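Local coordinates for penicillin-binding protein PbpB (PDB 6KGU) that synthesises cross-linked peptidoglycan from lipid intermediates in the mycobacterial cell wall and is bound by beta-lactam antibiotics, here aztreonam, at residues Ala436-Ala439 against Gln440-Gln444; Tyr342-Leu345 against Arg346-Gly349; Met396-Ala399 against Ile400-Gly404. One frame throughout, in Å; residues are numbered along the deposited sequence.

Contact 1 (Ala436-Ala439 against Gln440-Gln444); sequences AQTA and QTVRQ
Successive i to i+4 backbone bonds tie Ala436-Ala439 to Gln440-Gln444 as the opening turns of helix 436-445, among them Gln440 N to Ala436 O at 2.9 Å and Arg443 N to Ala439 O at 3.0 Å. On one flank Gln440 folds back along the helix: CG lies beside its own backbone N (chi1 -72°), which brings Gln440 CG within 3.3 Å of Ala436 O and the amide alongside Ala436 CB. Its NE2 is held by Asp403, outside the helix. The Gln437 side chain crosses that of Gln440 at about a right angle, the two amide planes 79° apart. Gln437 O accepts from Thr441 N; Thr441 OG1 also lies 3.1 Å from Gln437 O, its proton undecided. A water 3.0 Å from Thr441 OG1 donates weakly to Gln437 OE1. Arg443 bends at chi3, and one face of its guanidinium lies over Gln440 CA, while NE bonds to Ala504 O and NH1 reaches Asp403 and Ile400 O. Thr438, whose OG1 bonds to Glu281, and Val442 dock on helix 272-281, while Gln440 and Arg443 grip the Asp403 carboxylate, which would probably favour its anionic form.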
loop_
_atom_site.group_PDB
_atom_site.type_symbol
_atom_site.label_atom_id
_atom_site.label_comp_id
_atom_site.label_asym_id
_atom_site.label_seq_id
_atom_site.Cartn_x
_atom_site.Cartn_y
_atom_site.Cartn_z
ATOM N N ALA A 436 -16.210 12.801 7.765
ATOM C CA ALA A 436 -16.746 11.440 7.730
ATOM C C ALA A 436 -17.740 11.283 6.592
ATOM O O ALA A 436 -17.736 10.268 5.882
ATOM C CB ALA A 436 -17.399 11.089 9.065
ATOM N N GLN A 437 -18.579 12.306 6.373
ATOM C CA GLN A 437 -19.600 12.259 5.340
ATOM C C GLN A 437 -18.977 12.171 3.949
ATOM O O GLN A 437 -19.474 11.445 3.085
ATOM C CB GLN A 437 -20.523 13.480 5.472
ATOM C CG GLN A 437 -21.404 13.705 4.252
ATOM C CD GLN A 437 -22.509 12.654 4.132
ATOM O OE1 GLN A 437 -23.052 12.445 3.054
ATOM N NE2 GLN A 437 -22.799 11.966 5.214
ATOM N N THR A 438 -17.914 12.948 3.726
ATOM C CA THR A 438 -17.188 12.862 2.463
ATOM C C THR A 438 -16.573 11.480 2.286
ATOM O O THR A 438 -16.747 10.837 1.239
ATOM C CB THR A 438 -16.103 13.938 2.406
ATOM O OG1 THR A 438 -16.704 15.230 2.348
ATOM C CG2 THR A 438 -15.226 13.758 1.156
ATOM N N ALA A 439 -15.851 11.004 3.297
ATOM C CA ALA A 439 -15.230 9.687 3.233
ATOM C C ALA A 439 -16.243 8.598 2.891
ATOM O O ALA A 439 -15.974 7.733 2.051
ATOM C CB ALA A 439 -14.544 9.377 4.560
ATOM N N GLN A 440 -17.411 8.615 3.539
ATOM C CA GLN A 440 -18.432 7.609 3.257
ATOM C C GLN A 440 -18.923 7.708 1.820
ATOM O O GLN A 440 -19.172 6.688 1.167
ATOM C CB GLN A 440 -19.598 7.759 4.243
ATOM C CG GLN A 440 -19.236 7.297 5.659
ATOM C CD GLN A 440 -20.035 8.001 6.734
ATOM O OE1 GLN A 440 -21.085 8.571 6.462
ATOM N NE2 GLN A 440 -19.537 7.970 7.960
ATOM N N THR A 441 -19.052 8.933 1.310
ATOM C CA THR A 441 -19.491 9.137 -0.063
ATOM C C THR A 441 -18.449 8.644 -1.066
ATOM O O THR A 441 -18.798 8.017 -2.076
ATOM C CB THR A 441 -19.811 10.621 -0.267
ATOM O OG1 THR A 441 -20.986 10.948 0.482
ATOM C CG2 THR A 441 -20.044 10.955 -1.733
ATOM N N VAL A 442 -17.167 8.891 -0.801
ATOM C CA VAL A 442 -16.132 8.443 -1.728
ATOM C C VAL A 442 -16.045 6.912 -1.744
ATOM O O VAL A 442 -15.918 6.300 -2.809
ATOM C CB VAL A 442 -14.780 9.090 -1.371
ATOM C CG1 VAL A 442 -13.645 8.438 -2.158
ATOM C CG2 VAL A 442 -14.822 10.622 -1.623
ATOM N N ARG A 443 -16.122 6.278 -0.572
ATOM C CA ARG A 443 -16.162 4.813 -0.485
ATOM C C ARG A 443 -17.293 4.233 -1.320
ATOM O O ARG A 443 -17.106 3.244 -2.040
ATOM C CB ARG A 443 -16.341 4.349 0.972
ATOM C CG ARG A 443 -15.176 4.598 1.893
ATOM C CD ARG A 443 -15.209 3.669 3.115
ATOM N NE ARG A 443 -16.431 3.736 3.918
ATOM C CZ ARG A 443 -16.583 4.503 4.999
ATOM N NH1 ARG A 443 -15.616 5.321 5.383
ATOM N NH2 ARG A 443 -17.711 4.470 5.687
ATOM N N GLN A 444 -18.493 4.815 -1.206
ATOM C CA GLN A 444 -19.619 4.313 -1.988
ATOM C C GLN A 444 -19.372 4.493 -3.479
ATOM O O GLN A 444 -19.631 3.578 -4.269
ATOM C CB GLN A 444 -20.915 5.013 -1.562
ATOM C CG GLN A 444 -21.448 4.527 -0.217
ATOM C CD GLN A 444 -21.800 3.036 -0.225
ATOM O OE1 GLN A 444 -22.372 2.521 -1.184
ATOM N NE2 GLN A 444 -21.443 2.350 0.837
HETATM O O HOH W 1 -21.319 13.958 0.682
#

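Contact 2 (Tyr342-Leu345 against Arg346-Gly349); sequences YDML and RKFG
A Schellman motif closes helix 338-347 at Gly349, whose positive phi (91°) turns the chain out of the helix; Tyr342-Leu345 forms the preceding turn and meets Arg346-Gly349 across it. Gly349 N bonds to Arg346 O, and Phe348 N still reaches back to Met344 O at 2.9 Å. Three side-chain pairs line the turn. Tyr342 and Arg346 run side by side in the same direction, ring and guanidinium planes 23° apart. Arg346 CG makes a CH-pi contact over one face of the Tyr342 ring, 4.2 Å from its centroid and displaced toward the rim, and further out Arg346 NE comes 3.6 Å from Tyr342 OH. On the adjoining flank the charges of Asp343 and Lys347 are near but short of a salt bridge, Asp343 OD2 standing 4.4 Å from Lys347 NZ; the ammonium bonds to Val433 O instead. The inward pair is Met344 and Phe348, a Met-aromatic contact. Met344 CG, anti to the backbone N (chi1 -176°), lies 3.6 Å from Phe348 CE2, and the turn at chi2 brings Met344 SD obliquely to 4.7 Å from the Phe348 ring centroid. Both residues pack on Val274 of helix 272-281 and on Val433, and Phe348 also meets helix 390-401. Apolar and sulfur-aromatic contact therefore anchors the helix end in the core, while on its other flanks the aliphatic part of Arg346 shields a tyrosine face and the Asp343 carboxylate would probably add weak, longer-range attraction to Lys347.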
loop_
_atom_site.group_PDB
_atom_site.type_symbol
_atom_site.label_atom_id
_atom_site.label_comp_id
_atom_site.label_asym_id
_atom_site.label_seq_id
_atom_site.Cartn_x
_atom_site.Cartn_y
_atom_site.Cartn_z
ATOM N N TYR A 342 -3.560 20.906 -4.148
ATOM C CA TYR A 342 -2.274 20.653 -3.508
ATOM C C TYR A 342 -2.423 20.495 -1.997
ATOM O O TYR A 342 -1.734 19.672 -1.381
ATOM C CB TYR A 342 -1.287 21.772 -3.836
ATOM C CG TYR A 342 0.058 21.593 -3.174
ATOM C CD1 TYR A 342 0.980 20.691 -3.674
ATOM C CD2 TYR A 342 0.410 22.340 -2.059
ATOM C CE1 TYR A 342 2.214 20.528 -3.081
ATOM C CE2 TYR A 342 1.649 22.186 -1.453
ATOM C CZ TYR A 342 2.546 21.282 -1.976
ATOM O OH TYR A 342 3.779 21.115 -1.390
ATOM N N ASP A 343 -3.332 21.253 -1.382
ATOM C CA ASP A 343 -3.517 21.098 0.057
ATOM C C ASP A 343 -4.011 19.697 0.387
ATOM O O ASP A 343 -3.588 19.099 1.383
ATOM C CB ASP A 343 -4.490 22.148 0.598
ATOM C CG ASP A 343 -4.599 22.113 2.117
ATOM O OD1 ASP A 343 -3.618 22.492 2.782
ATOM O OD2 ASP A 343 -5.659 21.717 2.649
ATOM N N MET A 344 -4.882 19.147 -0.458
ATOM C CA MET A 344 -5.416 17.813 -0.208
ATOM C C MET A 344 -4.337 16.746 -0.372
ATOM O O MET A 344 -4.253 15.819 0.445
ATOM C CB MET A 344 -6.603 17.557 -1.141
ATOM C CG MET A 344 -7.299 16.245 -0.920
ATOM S SD MET A 344 -8.265 16.227 0.579
ATOM C CE MET A 344 -9.666 17.218 0.081
ATOM N N LEU A 345 -3.517 16.857 -1.429
ATOM C CA LEU A 345 -2.360 15.975 -1.601
ATOM C C LEU A 345 -1.536 15.890 -0.329
ATOM O O LEU A 345 -1.141 14.801 0.103
ATOM C CB LEU A 345 -1.450 16.474 -2.729
ATOM C CG LEU A 345 -1.655 16.273 -4.219
ATOM C CD1 LEU A 345 -0.555 17.006 -4.994
ATOM C CD2 LEU A 345 -1.708 14.784 -4.619
ATOM N N ARG A 346 -1.228 17.047 0.267
ATOM C CA ARG A 346 -0.406 17.067 1.473
ATOM C C ARG A 346 -1.130 16.426 2.646
ATOM O O ARG A 346 -0.524 15.669 3.415
ATOM C CB ARG A 346 -0.011 18.507 1.809
ATOM C CG ARG A 346 1.064 19.075 0.907
ATOM C CD ARG A 346 2.429 18.842 1.523
ATOM N NE ARG A 346 3.331 18.189 0.584
ATOM C CZ ARG A 346 4.534 17.729 0.904
ATOM N NH1 ARG A 346 4.991 17.855 2.147
ATOM N NH2 ARG A 346 5.275 17.146 -0.028
ATOM N N LYS A 347 -2.429 16.704 2.803
ATOM C CA LYS A 347 -3.149 16.090 3.916
ATOM C C LYS A 347 -3.175 14.573 3.776
ATOM O O LYS A 347 -3.109 13.849 4.776
ATOM C CB LYS A 347 -4.573 16.648 4.027
ATOM C CG LYS A 347 -4.668 17.986 4.759
ATOM C CD LYS A 347 -6.112 18.355 5.133
ATOM C CE LYS A 347 -7.068 18.166 3.947
ATOM N NZ LYS A 347 -8.475 18.697 4.162
ATOM N N PHE A 348 -3.276 14.073 2.540
ATOM C CA PHE A 348 -3.237 12.638 2.311
ATOM C C PHE A 348 -1.857 12.039 2.567
ATOM O O PHE A 348 -1.714 10.817 2.448
ATOM C CB PHE A 348 -3.678 12.317 0.871
ATOM C CG PHE A 348 -5.162 12.067 0.721
ATOM C CD1 PHE A 348 -5.754 10.942 1.284
ATOM C CD2 PHE A 348 -5.960 12.948 0.008
ATOM C CE1 PHE A 348 -7.133 10.698 1.125
ATOM C CE2 PHE A 348 -7.333 12.724 -0.155
ATOM C CZ PHE A 348 -7.921 11.598 0.406
ATOM N N GLY A 349 -0.841 12.859 2.858
ATOM C CA GLY A 349 0.462 12.379 3.294
ATOM C C GLY A 349 1.483 12.129 2.204
ATOM O O GLY A 349 2.541 11.552 2.489
#

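Contact 3 (Met396-Ala399 against Ile400-Gly404); sequences MYQA and IANDG
Gln398 and Asn402 lie side by side at the end of helix 390-401, pointing the same way with their amide planes 37° apart. They meet through Gln398 NE2 and Asn402 CB at 3.5 Å rather than through a bond between the amides. Each polar end is engaged elsewhere: Gln398 NE2 with Ala228 O, Gln398 OE1 with Val407 N, and Asn402 ND2 with Val405 O. The bend at chi2 of Gln398 carries its amide along the helix to this position, against Arg406 of strand 405-406 and Val407 just beyond it.

The tight part is the last helical turn. Ala401 N bonds to Tyr397 O at 2.8 Å, and Asn402 N to Gln398 O at the same length. Ile400 and Ala401 are both buried here: the two pack on Ile501 of strand 493-502, and Ile400 spreads further over the inner side to reach Ile273 and Ser277 of helix 272-281. In the transpeptidase domain helix 390-401 thus packs on helix 272-281, which follows Ser269, and on strand 493-502 of the antiparallel sheet. Tyr397 marks the junction: it packs on Ile273 and Ala499, and its OH bonds to Val270 O, next to Ser269, which by similarity forms the acyl-ester intermediate.

Beyond Asn402 the grip slackens. Asn402, partly exposed like Asp403 after it, is the first residue to leave helical angles. Asp403 takes a positive phi (59°) and directs its CB away from Met396-Ala399. Gly404 N returns to Ala399 O in a weak bond with an N-H...O angle of only 128°, and the Gly404 backbone also bonds with that of Val433.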
loop_
_atom_site.group_PDB
_atom_site.type_symbol
_atom_site.label_atom_id
_atom_site.label_comp_id
_atom_site.label_asym_id
_atom_site.label_seq_id
_atom_site.Cartn_x
_atom_site.Cartn_y
_atom_site.Cartn_z
ATOM N N MET A 396 -3.280 6.393 1.898
ATOM C CA MET A 396 -4.305 7.300 1.378
ATOM C C MET A 396 -5.687 6.694 1.506
ATOM O O MET A 396 -6.640 7.366 1.919
ATOM C CB MET A 396 -4.037 7.627 -0.092
ATOM C CG MET A 396 -2.936 8.624 -0.332
ATOM S SD MET A 396 -3.261 9.593 -1.811
ATOM C CE MET A 396 -3.019 8.400 -3.128
ATOM N N TYR A 397 -5.826 5.431 1.099
ATOM C CA TYR A 397 -7.132 4.787 1.139
ATOM C C TYR A 397 -7.536 4.469 2.574
ATOM O O TYR A 397 -8.731 4.404 2.885
ATOM C CB TYR A 397 -7.117 3.538 0.243
ATOM C CG TYR A 397 -7.196 3.922 -1.221
ATOM C CD1 TYR A 397 -6.131 4.565 -1.847
ATOM C CD2 TYR A 397 -8.354 3.686 -1.970
ATOM C CE1 TYR A 397 -6.200 4.953 -3.196
ATOM C CE2 TYR A 397 -8.438 4.076 -3.306
ATOM C CZ TYR A 397 -7.355 4.711 -3.910
ATOM O OH TYR A 397 -7.414 5.094 -5.234
ATOM N N GLN A 398 -6.551 4.322 3.467
ATOM C CA GLN A 398 -6.857 4.158 4.886
ATOM C C GLN A 398 -7.564 5.385 5.445
ATOM O O GLN A 398 -8.466 5.262 6.291
ATOM C CB GLN A 398 -5.572 3.871 5.670
ATOM C CG GLN A 398 -5.809 3.605 7.151
ATOM C CD GLN A 398 -5.913 4.870 7.947
ATOM O OE1 GLN A 398 -5.380 5.913 7.550
ATOM N NE2 GLN A 398 -6.622 4.806 9.063
ATOM N N ALA A 399 -7.162 6.583 4.998
ATOM C CA ALA A 399 -7.812 7.806 5.464
ATOM C C ALA A 399 -9.300 7.780 5.145
ATOM O O ALA A 399 -10.143 8.146 5.976
ATOM C CB ALA A 399 -7.164 9.034 4.812
ATOM N N ILE A 400 -9.631 7.367 3.920
ATOM C CA ILE A 400 -11.017 7.312 3.482
ATOM C C ILE A 400 -11.746 6.167 4.171
ATOM O O ILE A 400 -12.926 6.279 4.522
ATOM C CB ILE A 400 -11.038 7.179 1.945
ATOM C CG1 ILE A 400 -10.560 8.488 1.300
ATOM C CG2 ILE A 400 -12.417 6.741 1.444
ATOM C CD1 ILE A 400 -11.451 9.698 1.653
ATOM N N ALA A 401 -11.052 5.044 4.369
ATOM C CA ALA A 401 -11.636 3.928 5.108
ATOM C C ALA A 401 -12.001 4.339 6.538
ATOM O O ALA A 401 -13.036 3.922 7.068
ATOM C CB ALA A 401 -10.650 2.762 5.136
ATOM N N ASN A 402 -11.163 5.156 7.171
ATOM C CA ASN A 402 -11.362 5.535 8.570
ATOM C C ASN A 402 -12.152 6.834 8.690
ATOM O O ASN A 402 -11.821 7.711 9.499
ATOM C CB ASN A 402 -10.004 5.635 9.268
ATOM C CG ASN A 402 -10.123 5.792 10.771
ATOM O OD1 ASN A 402 -10.950 5.140 11.425
ATOM N ND2 ASN A 402 -9.292 6.668 11.330
ATOM N N ASP A 403 -13.188 6.984 7.850
ATOM C CA ASP A 403 -14.140 8.087 7.962
ATOM C C ASP A 403 -13.441 9.433 7.857
ATOM O O ASP A 403 -13.822 10.402 8.515
ATOM C CB ASP A 403 -14.956 7.992 9.259
ATOM C CG ASP A 403 -16.209 7.119 9.088
ATOM O OD1 ASP A 403 -16.517 6.754 7.930
ATOM O OD2 ASP A 403 -16.878 6.806 10.094
ATOM N N GLY A 404 -12.405 9.490 7.016
ATOM C CA GLY A 404 -11.726 10.732 6.702
ATOM C C GLY A 404 -10.505 11.031 7.546
ATOM O O GLY A 404 -9.840 12.041 7.300
#

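Overall arrangement
The three contacts lie in series along the transpeptidase domain, each on a different helix, and contact 3 joins the other two. Contact 1 meets it through Arg443 NH1, 3.0 Å from Ile400 O and 3.1 Å from Asp403 OD1 in a salt bridge, with the centres 9 Å apart. Contact 2 reaches it through the Phe348 ring, whose CE1 lies 3.5 Å from Met396 O; the centres of contacts 2 and 3 are 13 Å apart. Contacts 1 and 2 do not touch, but both pack on helix 272-281. Contact 3 comes closer to the active site than contact 2: the Tyr397 side chain is about 8 Å from that of Ser269, the probable acyl-ester residue, and about 9 Å from bound aztreonam, against about 13 Å for that of Leu345.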